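Local coordinates for protein yciO (Escherichia coli, PDB 1K7J), which is of uncertain function but may bind double-stranded RNA, at residues L111-E114 with K115-T118; A49-R52 with I53-R57; F80-N83 with V84-R87; P124-P127 with I128-A131; R70-S73 with E74-Y78. One frame throughout, in Å; residues are numbered along the deposited sequence.

Interaction 1 of 5, residues L111-E114 with K115-T118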
loop_
_atom_site.group_PDB
_atom_site.type_symbol
_atom_site.label_atom_id
_atom_site.label_comp_id
_atom_site.label_asym_id
_atom_site.label_seq_id
_atom_site.Cartn_x
_atom_site.Cartn_y
_atom_site.Cartn_z
ATOM N N LEU A 111 13.138 3.033 5.188
ATOM C CA LEU A 111 12.073 2.398 4.420
ATOM C C LEU A 111 12.570 1.713 3.152
ATOM O O LEU A 111 11.823 0.980 2.504
ATOM C CB LEU A 111 11.002 3.428 4.060
ATOM C CG LEU A 111 10.316 4.094 5.255
ATOM C CD1 LEU A 111 9.282 5.089 4.755
ATOM C CD2 LEU A 111 9.666 3.038 6.135
ATOM N N LEU A 112 13.831 1.943 2.805
ATOM C CA LEU A 112 14.408 1.344 1.609
ATOM C C LEU A 112 15.090 0.024 1.932
ATOM O O LEU A 112 15.673 -0.136 3.007
ATOM C CB LEU A 112 15.410 2.308 0.970
ATOM C CG LEU A 112 14.846 3.666 0.539
ATOM C CD1 LEU A 112 15.955 4.516 -0.061
ATOM C CD2 LEU A 112 13.719 3.466 -0.468
ATOM N N GLN A 113 15.009 -0.921 1.000
ATOM C CA GLN A 113 15.616 -2.231 1.194
ATOM C C GLN A 113 17.101 -2.030 1.475
ATOM O O GLN A 113 17.808 -1.367 0.716
ATOM C CB GLN A 113 15.403 -3.098 -0.051
ATOM C CG GLN A 113 15.349 -4.588 0.243
ATOM C CD GLN A 113 16.714 -5.177 0.532
ATOM O OE1 GLN A 113 16.850 -6.094 1.342
ATOM N NE2 GLN A 113 17.733 -4.660 -0.142
ATOM N N GLU A 114 17.553 -2.599 2.586
ATOM C CA GLU A 114 18.936 -2.484 3.038
ATOM C C GLU A 114 20.013 -2.559 1.962
ATOM O O GLU A 114 20.892 -1.699 1.896
ATOM C CB GLU A 114 19.207 -3.552 4.102
ATOM C CG GLU A 114 18.903 -4.969 3.632
ATOM C CD GLU A 114 18.920 -5.982 4.762
ATOM O OE1 GLU A 114 18.115 -5.834 5.707
ATOM O OE2 GLU A 114 19.737 -6.929 4.702
ATOM N N LYS A 115 19.938 -3.576 1.111
ATOM C CA LYS A 115 20.946 -3.768 0.076
ATOM C C LYS A 115 20.658 -3.125 -1.278
ATOM O O LYS A 115 21.530 -2.478 -1.861
ATOM C CB LYS A 115 21.189 -5.269 -0.114
ATOM C CG LYS A 115 22.371 -5.603 -1.006
ATOM C CD LYS A 115 22.573 -7.109 -1.106
ATOM C CE LYS A 115 23.795 -7.441 -1.945
ATOM N NZ LYS A 115 23.706 -6.834 -3.304
ATOM N N ARG A 116 19.438 -3.294 -1.772
ATOM C CA ARG A 116 19.067 -2.765 -3.078
ATOM C C ARG A 116 18.524 -1.330 -3.093
ATOM O O ARG A 116 18.423 -0.715 -4.158
ATOM C CB ARG A 116 18.058 -3.717 -3.726
ATOM C CG ARG A 116 18.528 -5.175 -3.763
ATOM C CD ARG A 116 17.780 -5.936 -4.834
ATOM N NE ARG A 116 17.949 -5.261 -6.116
ATOM C CZ ARG A 116 16.986 -5.095 -7.015
ATOM N NH1 ARG A 116 15.762 -5.564 -6.783
ATOM N NH2 ARG A 116 17.245 -4.432 -8.134
ATOM N N LYS A 117 18.188 -0.802 -1.919
ATOM C CA LYS A 117 17.662 0.559 -1.777
ATOM C C LYS A 117 16.352 0.739 -2.542
ATOM O O LYS A 117 16.029 1.833 -3.019
ATOM C CB LYS A 117 18.690 1.584 -2.269
ATOM C CG LYS A 117 20.088 1.400 -1.688
ATOM C CD LYS A 117 20.076 1.431 -0.172
ATOM C CE LYS A 117 21.466 1.165 0.391
ATOM N NZ LYS A 117 21.451 1.075 1.877
ATOM N N THR A 118 15.592 -0.342 -2.636
ATOM C CA THR A 118 14.325 -0.329 -3.348
ATOM C C THR A 118 13.125 -0.244 -2.417
ATOM O O THR A 118 13.245 -0.364 -1.197
ATOM C CB THR A 118 14.163 -1.599 -4.186
ATOM O OG1 THR A 118 14.352 -2.744 -3.343
ATOM C CG2 THR A 118 15.175 -1.622 -5.321
HETATM O O HOH W 1 11.530 -1.258 1.006
#
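Gln113 and Lys117 close a tight turn through the backbone: Lys117 N donates to Gln113 O (2.7 Å), while Gln113 N gives a straight bond to Thr118 O (2.9 Å), lying in that carbonyl's plane. With Lys117 in the left-handed backbone region and two consecutive residues facing Gln113, this is the bonding pattern of a G1 beta bulge. A water lies beside the turn, 2.7 Å from Leu111 O and 2.9 Å from Thr118 O. The Lys117 side chain bends about CB-CG (chi2 -57°) and doubles back over the turn, bringing NZ to Glu114 O at 2.8 Å, tilted from the carbonyl plane; the guanidinium of Arg109 is close by, a like charge. Bent at chi2, Gln113 brings the end of its side chain close to the backbone nitrogens of Lys115 and Arg116. Its CB runs beside Thr118 OG1 (3.5 Å), and the hydroxyl itself bonds Asn64. Leu112 places CD2 against Lys117 O at 3.8 Å. Arg116 turns outward to a salt bridge with Asp186 and a hydrogen bond with Thr188. The turn thus leads into strand 118-122, with Lys117 joined by backbone bonding to Gly103 just past the antiparallel strand 97-102 and Leu112 packed on Val107.

Interaction 2 of 5, residues A49-R52 with I53-R57. With SO4 (sulfate ion), chain B.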
loop_
_atom_site.group_PDB
_atom_site.type_symbol
_atom_site.label_atom_id
_atom_site.label_comp_id
_atom_site.label_asym_id
_atom_site.label_seq_id
_atom_site.Cartn_x
_atom_site.Cartn_y
_atom_site.Cartn_z
ATOM N N ALA A 49 5.363 3.720 13.987
ATOM C CA ALA A 49 4.256 3.142 13.234
ATOM C C ALA A 49 4.805 2.134 12.228
ATOM O O ALA A 49 4.214 1.079 12.009
ATOM C CB ALA A 49 3.474 4.239 12.513
HETATM N N MSE A 50 5.937 2.471 11.614
HETATM C CA MSE A 50 6.573 1.575 10.651
HETATM C C MSE A 50 6.842 0.234 11.323
HETATM O O MSE A 50 6.487 -0.827 10.802
HETATM C CB MSE A 50 7.904 2.163 10.170
HETATM C CG MSE A 50 8.774 1.170 9.397
HETATM SE SE MSE A 50 10.645 1.653 9.333
HETATM C CE MSE A 50 11.154 1.025 11.089
ATOM N N GLU A 51 7.472 0.294 12.493
ATOM C CA GLU A 51 7.812 -0.904 13.245
ATOM C C GLU A 51 6.576 -1.746 13.553
ATOM O O GLU A 51 6.602 -2.971 13.431
ATOM C CB GLU A 51 8.522 -0.515 14.541
ATOM C CG GLU A 51 9.094 -1.694 15.310
ATOM C CD GLU A 51 9.950 -2.597 14.441
ATOM O OE1 GLU A 51 10.748 -2.072 13.634
ATOM O OE2 GLU A 51 9.831 -3.836 14.572
ATOM N N ARG A 52 5.492 -1.086 13.949
ATOM C CA ARG A 52 4.253 -1.786 14.258
ATOM C C ARG A 52 3.726 -2.534 13.040
ATOM O O ARG A 52 3.253 -3.664 13.152
ATOM C CB ARG A 52 3.197 -0.795 14.755
ATOM C CG ARG A 52 3.488 -0.234 16.138
ATOM C CD ARG A 52 2.482 0.836 16.515
ATOM N NE ARG A 52 1.121 0.313 16.581
ATOM C CZ ARG A 52 0.034 1.078 16.617
ATOM N NH1 ARG A 52 0.150 2.399 16.590
ATOM N NH2 ARG A 52 -1.170 0.522 16.679
ATOM N N ILE A 53 3.805 -1.898 11.874
ATOM C CA ILE A 53 3.341 -2.529 10.645
ATOM C C ILE A 53 4.227 -3.724 10.293
ATOM O O ILE A 53 3.725 -4.777 9.902
ATOM C CB ILE A 53 3.332 -1.517 9.476
ATOM C CG1 ILE A 53 2.173 -0.529 9.663
ATOM C CG2 ILE A 53 3.216 -2.248 8.145
ATOM C CD1 ILE A 53 2.093 0.544 8.597
ATOM N N CYS A 54 5.540 -3.560 10.441
ATOM C CA CYS A 54 6.486 -4.636 10.148
ATOM C C CYS A 54 6.113 -5.907 10.896
ATOM O O CYS A 54 6.118 -7.002 10.330
ATOM C CB CYS A 54 7.905 -4.232 10.558
ATOM S SG CYS A 54 8.620 -2.886 9.610
ATOM N N ARG A 55 5.796 -5.754 12.176
ATOM C CA ARG A 55 5.436 -6.885 13.019
ATOM C C ARG A 55 4.110 -7.513 12.632
ATOM O O ARG A 55 3.971 -8.737 12.640
ATOM C CB ARG A 55 5.393 -6.451 14.482
ATOM C CG ARG A 55 6.743 -6.022 15.011
ATOM C CD ARG A 55 6.652 -5.658 16.469
ATOM N NE ARG A 55 7.939 -5.238 17.009
ATOM C CZ ARG A 55 8.165 -5.023 18.301
ATOM N NH1 ARG A 55 7.183 -5.192 19.181
ATOM N NH2 ARG A 55 9.364 -4.641 18.712
ATOM N N ILE A 56 3.129 -6.681 12.306
ATOM C CA ILE A 56 1.831 -7.203 11.912
ATOM C C ILE A 56 1.947 -7.917 10.567
ATOM O O ILE A 56 1.353 -8.978 10.369
ATOM C CB ILE A 56 0.783 -6.076 11.803
ATOM C CG1 ILE A 56 0.539 -5.460 13.185
ATOM C CG2 ILE A 56 -0.513 -6.630 11.235
ATOM C CD1 ILE A 56 -0.388 -4.252 13.171
ATOM N N ARG A 57 2.721 -7.333 9.655
ATOM C CA ARG A 57 2.926 -7.895 8.319
ATOM C C ARG A 57 3.925 -9.049 8.338
ATOM O O ARG A 57 3.940 -9.879 7.427
ATOM C CB ARG A 57 3.441 -6.809 7.371
ATOM C CG ARG A 57 3.852 -7.298 5.978
ATOM C CD ARG A 57 2.649 -7.718 5.143
ATOM N NE ARG A 57 3.014 -8.119 3.785
ATOM C CZ ARG A 57 3.654 -9.245 3.475
ATOM N NH1 ARG A 57 4.013 -10.097 4.427
ATOM N NH2 ARG A 57 3.927 -9.527 2.207
HETATM S S SO4 B . 3.164 -6.660 -0.155
HETATM O O1 SO4 B . 2.099 -6.331 -1.119
HETATM O O2 SO4 B . 2.776 -6.209 1.192
HETATM O O3 SO4 B . 3.378 -8.121 -0.133
HETATM O O4 SO4 B . 4.411 -5.986 -0.562
#
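Cys54 N donates to Met50 O at 2.9 Å, the shortest hydrogen bond between 49-52 and 53-57 and one turn of helix 47-57. The thiol settles at the same carbonyl: with SG anti to the carbonyl carbon of its own residue (chi1 -66°), it lies 3.2 Å from Met50 O. SG also touches CG of Met50, modelled as selenomethionine, at 4.1 Å. On the outer side Glu51 and Arg55 form an i to i+4 salt bridge. The glutamate bends at chi2 so that OE2 reaches the guanidinium edge at NE, 3.4 Å away; the two flat groups stand 75° apart, and the contact is a single weak bond rather than a paired, in-plane bridge. Ile53 and Ile56 turn to strand 37-43, and Arg52 reaches away to Asp169 and Gln167. At the last turn Arg57 takes a sulfate side-on in its guanidinium plane, NE giving a bond to O2 (3.2 Å) and NH2 a shorter one to O3 (2.8 Å). Ser144 OG and Arg196 NH1 also bond the ion. Two arginines and a hydroxyl holding a sulfate, probably from the crystallisation liquor, imply a site suited to an anionic group, consistent with the nucleic acid binding assigned to the family.

Interaction 3 of 5, residues F80-N83 with V84-R87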
loop_
_atom_site.group_PDB
_atom_site.type_symbol
_atom_site.label_atom_id
_atom_site.label_comp_id
_atom_site.label_asym_id
_atom_site.label_seq_id
_atom_site.Cartn_x
_atom_site.Cartn_y
_atom_site.Cartn_z
ATOM N N PHE A 80 12.863 6.481 -8.626
ATOM C CA PHE A 80 13.575 6.813 -9.854
ATOM C C PHE A 80 12.935 6.053 -11.009
ATOM O O PHE A 80 12.960 4.819 -11.058
ATOM C CB PHE A 80 15.054 6.452 -9.722
ATOM C CG PHE A 80 15.806 7.330 -8.756
ATOM C CD1 PHE A 80 15.998 8.682 -9.031
ATOM C CD2 PHE A 80 16.330 6.804 -7.579
ATOM C CE1 PHE A 80 16.707 9.501 -8.143
ATOM C CE2 PHE A 80 17.038 7.610 -6.688
ATOM C CZ PHE A 80 17.228 8.960 -6.970
ATOM N N VAL A 81 12.359 6.807 -11.937
ATOM C CA VAL A 81 11.666 6.232 -13.080
ATOM C C VAL A 81 12.344 6.568 -14.405
ATOM O O VAL A 81 12.445 7.735 -14.774
ATOM C CB VAL A 81 10.207 6.749 -13.124
ATOM C CG1 VAL A 81 9.455 6.112 -14.287
ATOM C CG2 VAL A 81 9.508 6.445 -11.802
ATOM N N ASP A 82 12.815 5.544 -15.116
ATOM C CA ASP A 82 13.448 5.777 -16.410
ATOM C C ASP A 82 12.449 5.483 -17.523
ATOM O O ASP A 82 11.290 5.169 -17.252
ATOM C CB ASP A 82 14.724 4.932 -16.584
ATOM C CG ASP A 82 14.471 3.434 -16.514
ATOM O OD1 ASP A 82 13.309 2.990 -16.649
ATOM O OD2 ASP A 82 15.463 2.692 -16.339
ATOM N N ASN A 83 12.894 5.584 -18.770
ATOM C CA ASN A 83 12.015 5.358 -19.913
ATOM C C ASN A 83 11.271 4.027 -19.898
ATOM O O ASN A 83 10.056 3.991 -20.084
ATOM C CB ASN A 83 12.804 5.471 -21.221
ATOM C CG ASN A 83 11.918 5.329 -22.445
ATOM O OD1 ASN A 83 11.082 6.194 -22.727
ATOM N ND2 ASN A 83 12.087 4.232 -23.176
ATOM N N VAL A 84 12.001 2.937 -19.688
ATOM C CA VAL A 84 11.393 1.613 -19.670
ATOM C C VAL A 84 10.285 1.518 -18.626
ATOM O O VAL A 84 9.169 1.086 -18.930
ATOM C CB VAL A 84 12.455 0.522 -19.402
ATOM C CG1 VAL A 84 11.782 -0.818 -19.150
ATOM C CG2 VAL A 84 13.394 0.410 -20.599
ATOM N N ALA A 85 10.592 1.935 -17.403
ATOM C CA ALA A 85 9.622 1.888 -16.315
ATOM C C ALA A 85 8.420 2.791 -16.576
ATOM O O ALA A 85 7.276 2.400 -16.342
ATOM C CB ALA A 85 10.289 2.283 -15.005
ATOM N N PHE A 86 8.682 4.002 -17.057
ATOM C CA PHE A 86 7.612 4.952 -17.330
ATOM C C PHE A 86 6.599 4.417 -18.334
ATOM O O PHE A 86 5.393 4.448 -18.087
ATOM C CB PHE A 86 8.179 6.268 -17.856
ATOM C CG PHE A 86 7.132 7.309 -18.114
ATOM C CD1 PHE A 86 6.458 7.911 -17.055
ATOM C CD2 PHE A 86 6.793 7.666 -19.416
ATOM C CE1 PHE A 86 5.458 8.856 -17.291
ATOM C CE2 PHE A 86 5.798 8.608 -19.661
ATOM C CZ PHE A 86 5.130 9.204 -18.597
ATOM N N ARG A 87 7.091 3.932 -19.469
ATOM C CA ARG A 87 6.215 3.411 -20.509
ATOM C C ARG A 87 5.369 2.241 -20.021
ATOM O O ARG A 87 4.184 2.143 -20.344
ATOM C CB ARG A 87 7.036 2.983 -21.725
ATOM C CG ARG A 87 7.797 4.115 -22.390
ATOM C CD ARG A 87 8.285 3.676 -23.759
ATOM N NE ARG A 87 7.158 3.335 -24.623
ATOM C CZ ARG A 87 7.253 2.608 -25.733
ATOM N NH1 ARG A 87 8.429 2.135 -26.124
ATOM N NH2 ARG A 87 6.165 2.350 -26.448
#
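Val81 and Phe86 form the tight side of this helix start, Asn83 and Arg87 its loose one. Val81 CG1, placed anti to the backbone N (chi1 -178°), presses on Phe86 CB at 3.8 Å and lies near the plane of the phenyl ring, at its edge. The same methyl reaches Ala85 CB at 4.0 Å. Because Val81 precedes the N-cap and Phe86 is the fourth residue of the helix, the pair is a hydrophobic staple. Between the two, Asp82 caps the helix: its CG stands between the backbone N and the carbonyl carbon, and OD1 turns back to accept from Ala85 N at 3.0 Å in an almost straight bond. Asp82 O meanwhile takes Phe86 N at 2.9 Å, opening the regular helical ladder that Arg87 N continues to Asn83 O. The other oxygen of the carboxylate, OD2, comes close to Asp190, a like charge, which may raise the proton affinity of either acid. On the exposed side the two side chains merely run alongside each other, without a polar bond between them. Asn83 and Arg87, one turn apart, point the same way, their amide and guanidinium planes 37° apart; Arg87 CD stays 3.9 Å from Asn83 OD1, a van der Waals contact. The cap joins helix 72-78 to helix 83-90: Val81 packs on Leu75 and Ser76 and Phe86 on Leu72 of the preceding helix, while Ala85 turns to Leu101 of strand 97-102.

Interaction 4 of 5, residues P124-P127 with I128-A131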
loop_
_atom_site.group_PDB
_atom_site.type_symbol
_atom_site.label_atom_id
_atom_site.label_comp_id
_atom_site.label_asym_id
_atom_site.label_seq_id
_atom_site.Cartn_x
_atom_site.Cartn_y
_atom_site.Cartn_z
ATOM N N PRO A 124 -3.366 2.829 -5.912
ATOM C CA PRO A 124 -4.651 2.136 -5.764
ATOM C C PRO A 124 -5.720 2.749 -6.663
ATOM O O PRO A 124 -5.663 3.933 -6.982
ATOM C CB PRO A 124 -4.958 2.311 -4.283
ATOM C CG PRO A 124 -4.436 3.687 -4.011
ATOM C CD PRO A 124 -3.109 3.718 -4.761
ATOM N N SER A 125 -6.701 1.947 -7.064
ATOM C CA SER A 125 -7.751 2.442 -7.947
ATOM C C SER A 125 -9.104 2.682 -7.276
ATOM O O SER A 125 -9.986 3.302 -7.871
ATOM C CB SER A 125 -7.951 1.465 -9.106
ATOM O OG SER A 125 -8.478 0.236 -8.628
ATOM N N ASN A 126 -9.272 2.201 -6.047
ATOM C CA ASN A 126 -10.553 2.352 -5.357
ATOM C C ASN A 126 -10.762 3.719 -4.715
ATOM O O ASN A 126 -9.815 4.358 -4.248
ATOM C CB ASN A 126 -10.706 1.260 -4.300
ATOM C CG ASN A 126 -9.646 1.343 -3.233
ATOM O OD1 ASN A 126 -8.451 1.271 -3.524
ATOM N ND2 ASN A 126 -10.074 1.498 -1.984
ATOM N N PRO A 127 -12.021 4.177 -4.669
ATOM C CA PRO A 127 -12.372 5.474 -4.087
ATOM C C PRO A 127 -11.882 5.763 -2.674
ATOM O O PRO A 127 -11.390 6.861 -2.406
ATOM C CB PRO A 127 -13.895 5.490 -4.185
ATOM C CG PRO A 127 -14.141 4.734 -5.455
ATOM C CD PRO A 127 -13.206 3.553 -5.288
ATOM N N ILE A 128 -12.006 4.803 -1.763
ATOM C CA ILE A 128 -11.570 5.062 -0.394
ATOM C C ILE A 128 -10.071 5.331 -0.299
ATOM O O ILE A 128 -9.654 6.312 0.316
ATOM C CB ILE A 128 -11.967 3.904 0.557
ATOM C CG1 ILE A 128 -13.486 3.919 0.768
ATOM C CG2 ILE A 128 -11.262 4.052 1.903
ATOM C CD1 ILE A 128 -14.014 2.755 1.604
ATOM N N ALA A 129 -9.258 4.480 -0.919
ATOM C CA ALA A 129 -7.812 4.669 -0.869
ATOM C C ALA A 129 -7.428 5.981 -1.547
ATOM O O ALA A 129 -6.592 6.727 -1.037
ATOM C CB ALA A 129 -7.101 3.495 -1.535
ATOM N N GLN A 130 -8.041 6.272 -2.690
ATOM C CA GLN A 130 -7.738 7.515 -3.386
ATOM C C GLN A 130 -8.117 8.726 -2.535
ATOM O O GLN A 130 -7.382 9.712 -2.490
ATOM C CB GLN A 130 -8.464 7.566 -4.729
ATOM C CG GLN A 130 -7.710 6.863 -5.854
ATOM C CD GLN A 130 -6.416 7.573 -6.204
ATOM O OE1 GLN A 130 -6.393 8.792 -6.360
ATOM N NE2 GLN A 130 -5.337 6.813 -6.340
ATOM N N ALA A 131 -9.253 8.643 -1.848
ATOM C CA ALA A 131 -9.702 9.744 -1.001
ATOM C C ALA A 131 -8.730 9.961 0.159
ATOM O O ALA A 131 -8.412 11.098 0.509
ATOM C CB ALA A 131 -11.111 9.461 -0.468
HETATM O O HOH W 2 -13.278 2.162 -2.102
#
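Gln130 swings back across the Pro124 ring at a slant: NE2 lies to one face of the ring, displaced toward its CD corner and 4.0 Å from Pro124 CG, the amide standing steeply to the ring rather than flat on it. The bend at chi2 (-67°) carries NE2 to Pro124 O, a bond of 3.0 Å whose donor is tilted from the carbonyl plane and whose acceptor lies 20° out of the amide plane. NE2 probably also bonds Arg70 O, which would tie two separate carbonyls together. The CB-CG edge of the ring meets the Ala129 methyl, Pro124 CG to Ala129 CB, 3.6 Å. Asn126, at the N-cap, also touches that methyl, OD1 coming within 3.3 Å of Ala129 CB. ND2 instead donates to Pro33 O and to a water (3.3 Å) which accepts Ile128 N at 3.0 Å. A water thus serves the first available amide of the helix, since Pro127 before it has no N-H to satisfy. Behind this, Gln130 N bonds Asn126 O at 3.0 Å and Ala131 N bonds Pro127 O, starting the regular helix. The junction leads from strand 118-122 into helix 127-136, leaning on strand 30-34 through Asn126 on Thr34 and Ile128 on Pro33.

Interaction 5 of 5, residues R70-S73 with E74-Y78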
loop_
_atom_site.group_PDB
_atom_site.type_symbol
_atom_site.label_atom_id
_atom_site.label_comp_id
_atom_site.label_asym_id
_atom_site.label_seq_id
_atom_site.Cartn_x
_atom_site.Cartn_y
_atom_site.Cartn_z
ATOM N N ARG A 70 -0.809 8.496 -4.895
ATOM C CA ARG A 70 -2.001 9.043 -5.527
ATOM C C ARG A 70 -2.082 8.735 -7.020
ATOM O O ARG A 70 -3.131 8.335 -7.526
ATOM C CB ARG A 70 -2.033 10.560 -5.325
ATOM C CG ARG A 70 -3.279 11.243 -5.870
ATOM C CD ARG A 70 -4.495 10.958 -5.002
ATOM N NE ARG A 70 -5.700 11.586 -5.538
ATOM C CZ ARG A 70 -5.884 12.900 -5.622
ATOM N NH1 ARG A 70 -4.944 13.734 -5.199
ATOM N NH2 ARG A 70 -7.006 13.383 -6.145
ATOM N N ASP A 71 -0.968 8.918 -7.718
ATOM C CA ASP A 71 -0.925 8.701 -9.157
ATOM C C ASP A 71 0.510 8.506 -9.628
ATOM O O ASP A 71 1.435 8.493 -8.819
ATOM C CB ASP A 71 -1.546 9.902 -9.876
ATOM C CG ASP A 71 -1.055 11.232 -9.324
ATOM O OD1 ASP A 71 0.107 11.304 -8.866
ATOM O OD2 ASP A 71 -1.828 12.214 -9.359
ATOM N N LEU A 72 0.688 8.359 -10.938
ATOM C CA LEU A 72 2.015 8.150 -11.508
ATOM C C LEU A 72 2.944 9.327 -11.222
ATOM O O LEU A 72 4.135 9.133 -10.992
ATOM C CB LEU A 72 1.912 7.911 -13.021
ATOM C CG LEU A 72 3.219 7.594 -13.753
ATOM C CD1 LEU A 72 3.870 6.356 -13.148
ATOM C CD2 LEU A 72 2.934 7.373 -15.232
ATOM N N SER A 73 2.406 10.543 -11.232
ATOM C CA SER A 73 3.219 11.724 -10.957
ATOM C C SER A 73 3.842 11.627 -9.565
ATOM O O SER A 73 5.043 11.845 -9.398
ATOM C CB SER A 73 2.368 12.992 -11.046
ATOM O OG SER A 73 3.129 14.134 -10.687
ATOM N N GLU A 74 3.025 11.304 -8.567
ATOM C CA GLU A 74 3.536 11.186 -7.207
ATOM C C GLU A 74 4.514 10.022 -7.120
ATOM O O GLU A 74 5.543 10.113 -6.456
ATOM C CB GLU A 74 2.396 10.980 -6.210
ATOM C CG GLU A 74 2.888 10.898 -4.770
ATOM C CD GLU A 74 1.791 11.166 -3.761
ATOM O OE1 GLU A 74 0.960 10.267 -3.514
ATOM O OE2 GLU A 74 1.757 12.291 -3.218
ATOM N N LEU A 75 4.195 8.928 -7.802
ATOM C CA LEU A 75 5.070 7.763 -7.804
ATOM C C LEU A 75 6.443 8.165 -8.344
ATOM O O LEU A 75 7.478 7.766 -7.807
ATOM C CB LEU A 75 4.458 6.651 -8.668
ATOM C CG LEU A 75 5.237 5.337 -8.813
ATOM C CD1 LEU A 75 4.265 4.210 -9.150
ATOM C CD2 LEU A 75 6.311 5.469 -9.892
ATOM N N SER A 76 6.441 8.981 -9.393
ATOM C CA SER A 76 7.673 9.436 -10.028
ATOM C C SER A 76 8.451 10.448 -9.196
ATOM O O SER A 76 9.580 10.808 -9.537
ATOM C CB SER A 76 7.353 10.023 -11.400
ATOM O OG SER A 76 6.729 9.043 -12.213
ATOM N N THR A 77 7.839 10.912 -8.113
ATOM C CA THR A 77 8.475 11.868 -7.222
ATOM C C THR A 77 9.234 11.104 -6.140
ATOM O O THR A 77 10.298 11.529 -5.684
ATOM C CB THR A 77 7.419 12.770 -6.543
ATOM O OG1 THR A 77 6.667 13.464 -7.547
ATOM C CG2 THR A 77 8.084 13.785 -5.622
ATOM N N TYR A 78 8.686 9.958 -5.750
ATOM C CA TYR A 78 9.283 9.143 -4.702
ATOM C C TYR A 78 10.166 7.989 -5.161
ATOM O O TYR A 78 10.765 7.309 -4.336
ATOM C CB TYR A 78 8.190 8.622 -3.762
ATOM C CG TYR A 78 7.609 9.712 -2.889
ATOM C CD1 TYR A 78 6.748 10.672 -3.418
ATOM C CD2 TYR A 78 7.971 9.817 -1.547
ATOM C CE1 TYR A 78 6.263 11.720 -2.630
ATOM C CE2 TYR A 78 7.495 10.857 -0.753
ATOM C CZ TYR A 78 6.644 11.803 -1.298
ATOM O OH TYR A 78 6.183 12.831 -0.511
#
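The side chains of Asp71 and Glu74 cross at about a right angle, their carboxylate planes turned 57° apart, and each meets a backbone N-H at an oxygen rather than over a face. Asp71, the N-cap, receives Glu74 N on OD1 at 2.9 Å, nearly end-on to the C-O bond. Glu74 reaches back in turn, its extended chain putting OE1 on Arg70 N (2.9 Å); the donor comes on the anti side, 31° out of the carboxylate plane. The Arg70 guanidinium makes a salt bridge with Glu134. A third flat group, the Tyr78 ring, has Glu74 O at its edge, in plane. Further along, Leu72 O is held twice by Ser76: its N (2.8 Å) and its OG (2.9 Å) arrive from opposite faces of the carbonyl plane. OG gets there because chi1 of -59° sets it beside the backbone N. Thr77 OG1 likewise donates to the carbonyl four residues back, Ser73 O, at 2.9 Å. Leu72 CD1 and Leu75 CD2 make a light contact at 4.2 Å, facing helix 83-90. One oxygen of each acid thus takes a backbone amide, Asp71 that of the first helical turn, whose dipole would probably offset the like charges of Asp71 OD1 and Glu74 OE1, 5.5 Å apart.

From the N terminus the contacts follow in series as interactions 2, 5, 3, 1 and 4; none nests in or crosses another. Interaction 2 is purely helical, interactions 5, 3 and 4 start helices, and interaction 1 closes the turn ahead of strand 118-122. Links between them are tertiary. Leu111 CD2 touches the selenium of Met50, joining 111-118 to helix 47-57. Interactions 5 and 3 pack against each other, making a unit of successive helices 72-78 and 83-90. Gln130 reaches Arg70 O in a probable hydrogen bond, tying interaction 4 to interaction 5. Interactions 1 and 4 lie on opposite sides of the chain's centre, their centres about 27 Å apart.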